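Local coordinates for protein membrane-bound lytic murein transglycosylase A (Burkholderia pseudomallei, PDB 6QK4) that probably cleaves the MurNAc-GlcNAc linkages of peptidoglycan as a lytic transglycosylase, leaving a 1,6-anhydro bond on the MurNAc residue, at residues 270-284 against 301-315. Residues are numbered along the deposited sequence; the frame is centred on the assembly and turned at random.
Sequences ERSIAVDPSSIPLGT and RLVFAQDVGTAIKGG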
loop_
_atom_site.group_PDB
_atom_site.type_symbol
_atom_site.label_atom_id
_atom_site.label_comp_id
_atom_site.label_asym_id
_atom_site.label_seq_id
_atom_site.Cartn_x
_atom_site.Cartn_y
_atom_site.Cartn_z
ATOM N N GLU A 270 -0.286 -7.490 -3.442
ATOM C CA GLU A 270 -1.470 -7.860 -4.246
ATOM C C GLU A 270 -2.304 -8.994 -3.678
ATOM O O GLU A 270 -3.141 -9.574 -4.409
ATOM C CB GLU A 270 -1.064 -8.161 -5.686
ATOM C CG GLU A 270 -0.388 -6.931 -6.304
ATOM C CD GLU A 270 -0.517 -6.936 -7.864
ATOM O OE1 GLU A 270 -1.663 -6.966 -8.421
ATOM O OE2 GLU A 270 0.566 -6.914 -8.496
ATOM N N ARG A 271 -2.185 -9.287 -2.366
ATOM C CA ARG A 271 -3.046 -10.289 -1.764
ATOM C C ARG A 271 -3.562 -9.835 -0.415
ATOM O O ARG A 271 -4.186 -10.650 0.280
ATOM C CB ARG A 271 -2.332 -11.640 -1.565
ATOM C CG ARG A 271 -1.945 -12.364 -2.897
ATOM C CD ARG A 271 -3.237 -12.873 -3.573
ATOM N NE ARG A 271 -2.879 -13.383 -4.897
ATOM C CZ ARG A 271 -3.789 -13.751 -5.795
ATOM N NH1 ARG A 271 -5.073 -13.677 -5.441
ATOM N NH2 ARG A 271 -3.402 -14.143 -7.062
ATOM N N SER A 272 -3.252 -8.597 0.013
ATOM C CA SER A 272 -3.722 -8.057 1.279
ATOM C C SER A 272 -4.436 -6.765 1.005
ATOM O O SER A 272 -3.988 -5.983 0.152
ATOM C CB SER A 272 -2.552 -7.736 2.240
ATOM O OG SER A 272 -1.882 -8.897 2.681
ATOM N N ILE A 273 -5.558 -6.534 1.679
ATOM C CA ILE A 273 -6.227 -5.240 1.604
ATOM C C ILE A 273 -6.425 -4.676 3.018
ATOM O O ILE A 273 -6.538 -5.403 4.012
ATOM C CB ILE A 273 -7.590 -5.303 0.901
ATOM C CG1 ILE A 273 -8.507 -6.385 1.529
ATOM C CG2 ILE A 273 -7.374 -5.395 -0.671
ATOM C CD1 ILE A 273 -9.976 -6.248 0.980
ATOM N N ALA A 274 -6.393 -3.339 3.095
ATOM C CA ALA A 274 -6.906 -2.637 4.250
ATOM C C ALA A 274 -8.403 -2.364 4.074
ATOM O O ALA A 274 -8.867 -2.029 2.960
ATOM C CB ALA A 274 -6.141 -1.314 4.432
ATOM N N VAL A 275 -9.165 -2.566 5.166
ATOM C CA VAL A 275 -10.623 -2.446 5.173
ATOM C C VAL A 275 -11.091 -1.578 6.346
ATOM O O VAL A 275 -10.340 -1.260 7.264
ATOM C CB VAL A 275 -11.338 -3.808 5.243
ATOM C CG1 VAL A 275 -11.008 -4.595 4.030
ATOM C CG2 VAL A 275 -10.883 -4.558 6.546
ATOM N N ASP A 276 -12.385 -1.271 6.333
ATOM C CA ASP A 276 -13.037 -0.717 7.532
ATOM C C ASP A 276 -13.467 -1.923 8.360
ATOM O O ASP A 276 -14.336 -2.700 7.942
ATOM C CB ASP A 276 -14.239 0.166 7.123
ATOM C CG ASP A 276 -15.057 0.661 8.326
ATOM O OD1 ASP A 276 -14.862 0.096 9.432
ATOM O OD2 ASP A 276 -15.877 1.610 8.136
ATOM N N PRO A 277 -12.818 -2.198 9.499
ATOM C CA PRO A 277 -13.005 -3.530 10.112
ATOM C C PRO A 277 -14.391 -3.711 10.709
ATOM O O PRO A 277 -14.774 -4.843 10.976
ATOM C CB PRO A 277 -11.896 -3.592 11.195
ATOM C CG PRO A 277 -11.770 -2.133 11.612
ATOM C CD PRO A 277 -11.917 -1.334 10.276
ATOM N N SER A 278 -15.145 -2.633 10.926
ATOM C CA SER A 278 -16.522 -2.821 11.347
ATOM C C SER A 278 -17.429 -3.261 10.222
ATOM O O SER A 278 -18.514 -3.770 10.490
ATOM C CB SER A 278 -17.073 -1.535 11.995
ATOM O OG SER A 278 -17.349 -0.574 10.985
ATOM N N SER A 279 -16.994 -3.149 8.940
ATOM C CA SER A 279 -17.702 -3.734 7.815
ATOM C C SER A 279 -17.159 -5.098 7.419
ATOM O O SER A 279 -17.924 -6.016 7.136
ATOM C CB SER A 279 -17.616 -2.753 6.593
ATOM O OG SER A 279 -18.379 -1.579 6.861
ATOM N N ILE A 280 -15.842 -5.260 7.439
ATOM C CA ILE A 280 -15.152 -6.473 7.028
ATOM C C ILE A 280 -14.139 -6.809 8.118
ATOM O O ILE A 280 -13.076 -6.176 8.221
ATOM C CB ILE A 280 -14.442 -6.270 5.668
ATOM C CG1 ILE A 280 -15.445 -5.772 4.618
ATOM C CG2 ILE A 280 -13.797 -7.569 5.247
ATOM C CD1 ILE A 280 -14.732 -5.315 3.271
ATOM N N PRO A 281 -14.418 -7.794 8.951
ATOM C CA PRO A 281 -13.505 -8.100 10.070
ATOM C C PRO A 281 -12.130 -8.517 9.576
ATOM O O PRO A 281 -11.989 -9.187 8.549
ATOM C CB PRO A 281 -14.195 -9.279 10.783
ATOM C CG PRO A 281 -15.651 -9.184 10.382
ATOM C CD PRO A 281 -15.648 -8.616 8.968
ATOM N N LEU A 282 -11.097 -8.121 10.325
ATOM C CA LEU A 282 -9.772 -8.611 9.979
ATOM C C LEU A 282 -9.758 -10.139 9.948
ATOM O O LEU A 282 -10.372 -10.835 10.784
ATOM C CB LEU A 282 -8.733 -8.077 10.970
ATOM C CG LEU A 282 -8.490 -6.582 10.861
ATOM C CD1 LEU A 282 -7.645 -6.135 12.056
ATOM C CD2 LEU A 282 -7.865 -6.134 9.525
ATOM N N GLY A 283 -9.087 -10.671 8.918
ATOM C CA GLY A 283 -9.031 -12.099 8.660
ATOM C C GLY A 283 -9.986 -12.562 7.553
ATOM O O GLY A 283 -9.846 -13.692 7.077
ATOM N N THR A 284 -10.942 -11.704 7.135
ATOM C CA THR A 284 -11.926 -12.129 6.118
ATOM C C THR A 284 -11.222 -12.215 4.777
ATOM O O THR A 284 -10.617 -11.223 4.341
ATOM C CB THR A 284 -13.091 -11.123 6.004
ATOM O OG1 THR A 284 -13.663 -10.881 7.313
ATOM C CG2 THR A 284 -14.166 -11.643 5.038
ATOM N N ARG A 301 -9.203 -10.428 -8.028
ATOM C CA ARG A 301 -8.109 -10.874 -7.150
ATOM C C ARG A 301 -8.701 -11.359 -5.828
ATOM O O ARG A 301 -9.481 -10.613 -5.209
ATOM C CB ARG A 301 -7.130 -9.715 -6.770
ATOM C CG ARG A 301 -5.755 -9.594 -7.467
ATOM C CD ARG A 301 -4.870 -10.617 -6.991
ATOM N NE ARG A 301 -3.450 -10.565 -7.302
ATOM C CZ ARG A 301 -2.846 -11.275 -8.248
ATOM N NH1 ARG A 301 -3.559 -11.958 -9.149
ATOM N NH2 ARG A 301 -1.525 -11.251 -8.332
ATOM N N LEU A 302 -8.336 -12.569 -5.395
ATOM C CA LEU A 302 -8.630 -13.022 -4.037
ATOM C C LEU A 302 -7.599 -12.402 -3.112
ATOM O O LEU A 302 -6.396 -12.592 -3.301
ATOM C CB LEU A 302 -8.578 -14.545 -3.942
ATOM C CG LEU A 302 -8.876 -15.103 -2.525
ATOM C CD1 LEU A 302 -10.289 -14.786 -2.002
ATOM C CD2 LEU A 302 -8.632 -16.593 -2.555
ATOM N N VAL A 303 -8.080 -11.632 -2.140
ATOM C CA VAL A 303 -7.232 -10.928 -1.189
ATOM C C VAL A 303 -7.733 -11.249 0.225
ATOM O O VAL A 303 -8.790 -11.888 0.447
ATOM C CB VAL A 303 -7.246 -9.407 -1.442
ATOM C CG1 VAL A 303 -6.785 -9.109 -2.921
ATOM C CG2 VAL A 303 -8.674 -8.838 -1.293
ATOM N N PHE A 304 -6.962 -10.774 1.219
ATOM C CA PHE A 304 -7.338 -11.021 2.624
ATOM C C PHE A 304 -7.352 -9.705 3.369
ATOM O O PHE A 304 -6.451 -8.890 3.187
ATOM C CB PHE A 304 -6.349 -11.984 3.294
ATOM C CG PHE A 304 -6.441 -13.390 2.753
ATOM C CD1 PHE A 304 -5.777 -13.709 1.599
ATOM C CD2 PHE A 304 -7.143 -14.379 3.472
ATOM C CE1 PHE A 304 -5.875 -15.032 1.095
ATOM C CE2 PHE A 304 -7.257 -15.696 2.989
ATOM C CZ PHE A 304 -6.616 -15.984 1.762
ATOM N N ALA A 305 -8.398 -9.479 4.177
ATOM C CA ALA A 305 -8.485 -8.249 4.979
ATOM C C ALA A 305 -7.510 -8.325 6.146
ATOM O O ALA A 305 -7.752 -9.032 7.129
ATOM C CB ALA A 305 -9.932 -8.076 5.460
ATOM N N GLN A 306 -6.356 -7.644 6.017
ATOM C CA GLN A 306 -5.267 -7.834 6.951
ATOM C C GLN A 306 -4.758 -6.503 7.422
ATOM O O GLN A 306 -3.706 -6.473 8.084
ATOM C CB GLN A 306 -4.119 -8.669 6.344
ATOM C CG GLN A 306 -4.651 -10.115 5.929
ATOM C CD GLN A 306 -3.565 -11.029 5.358
ATOM O OE1 GLN A 306 -2.697 -10.593 4.571
ATOM N NE2 GLN A 306 -3.713 -12.324 5.615
ATOM N N ASP A 307 -5.485 -5.418 7.146
ATOM C CA ASP A 307 -4.979 -4.113 7.585
ATOM C C ASP A 307 -6.170 -3.183 7.713
ATOM O O ASP A 307 -7.272 -3.499 7.282
ATOM C CB ASP A 307 -3.906 -3.569 6.592
ATOM C CG ASP A 307 -2.875 -2.588 7.275
ATOM O OD1 ASP A 307 -2.975 -2.323 8.504
ATOM O OD2 ASP A 307 -1.985 -2.078 6.523
ATOM N N VAL A 308 -5.941 -2.009 8.323
ATOM C CA VAL A 308 -6.941 -0.952 8.389
ATOM C C VAL A 308 -6.234 0.352 8.043
ATOM O O VAL A 308 -5.000 0.404 7.973
ATOM C CB VAL A 308 -7.586 -0.859 9.805
ATOM C CG1 VAL A 308 -8.159 -2.220 10.266
ATOM C CG2 VAL A 308 -6.598 -0.326 10.801
ATOM N N GLY A 309 -7.009 1.419 7.848
ATOM C CA GLY A 309 -6.410 2.713 7.568
ATOM C C GLY A 309 -7.323 3.860 7.925
ATOM O O GLY A 309 -8.547 3.742 7.865
ATOM N N THR A 310 -6.710 5.012 8.272
ATOM C CA THR A 310 -7.556 6.095 8.750
ATOM C C THR A 310 -8.460 6.648 7.647
ATOM O O THR A 310 -9.562 7.117 7.948
ATOM C CB THR A 310 -6.677 7.197 9.349
ATOM O OG1 THR A 310 -5.804 7.648 8.324
ATOM C CG2 THR A 310 -5.825 6.651 10.421
ATOM N N ALA A 311 -8.088 6.500 6.367
ATOM C CA ALA A 311 -8.950 6.952 5.296
ATOM C C ALA A 311 -9.939 5.893 4.805
ATOM O O ALA A 311 -10.775 6.207 3.942
ATOM C CB ALA A 311 -8.096 7.386 4.123
ATOM N N ILE A 312 -9.867 4.658 5.300
ATOM C CA ILE A 312 -10.608 3.519 4.706
ATOM C C ILE A 312 -11.843 3.296 5.556
ATOM O O ILE A 312 -11.816 2.589 6.576
ATOM C CB ILE A 312 -9.754 2.259 4.621
ATOM C CG1 ILE A 312 -8.429 2.581 3.964
ATOM C CG2 ILE A 312 -10.497 1.082 3.894
ATOM C CD1 ILE A 312 -8.577 3.307 2.570
ATOM N N LYS A 313 -12.922 3.959 5.168
ATOM C CA LYS A 313 -14.163 3.919 5.936
ATOM C C LYS A 313 -15.316 3.597 4.983
ATOM O O LYS A 313 -15.376 4.146 3.887
ATOM C CB LYS A 313 -14.388 5.253 6.648
ATOM C CG LYS A 313 -13.329 5.518 7.784
ATOM C CD LYS A 313 -13.535 4.553 8.971
ATOM C CE LYS A 313 -12.592 4.861 10.146
ATOM N NZ LYS A 313 -11.175 4.664 9.726
ATOM N N GLY A 314 -16.215 2.736 5.382
ATOM C CA GLY A 314 -17.405 2.460 4.616
ATOM C C GLY A 314 -17.670 0.976 4.510
ATOM O O GLY A 314 -17.137 0.164 5.290
ATOM N N GLY A 315 -18.467 0.592 3.521
ATOM C CA GLY A 315 -18.830 -0.805 3.371
ATOM C C GLY A 315 -17.929 -1.467 2.349
ATOM O O GLY A 315 -16.882 -2.074 2.637
HETATM O O HOH W 1 -9.861 1.177 8.200
HETATM O O HOH W 2 -14.266 -1.820 4.165
#
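Bent at chi2, the R271 and R301 side chains cross at about a right angle and lay one guanidinium flat on the other, centres 3.6 Å apart, planes at 18°. Like charge is probably offset by D39, which forms a salt bridge with R271 NH1; the same nitrogen gives an in-plane bond to a lone pair of L302 O (2.7 Å). Beyond this stack, strand 272-274 pairs in parallel sense with strand 301-307. I273 N bonds to F304 O and Q306 N to I273 O, before a beta bulge shifts the register and A274 pairs with D307. The extended Q306 side chain brings OE1 to S272 OG at 2.7 Å, while N51 and A47 take its NE2. On the other edge of strand 301-307, A305 N and O bond to T284 O and G283 N, and A305 CB packs against V275 CG2 at 3.8 Å. Farther on, D276 CG stands anti to the backbone N (chi1 174°), and OD2 receives G314 N on its anti lone pair at 3.0 Å; OD1 closes an Asx turn with S278 N. S279 OG reaches G314 O (2.7 Å). Parallel strands whose following loops pack together are consistent with the double-psi beta-barrel expected of the 3D domain.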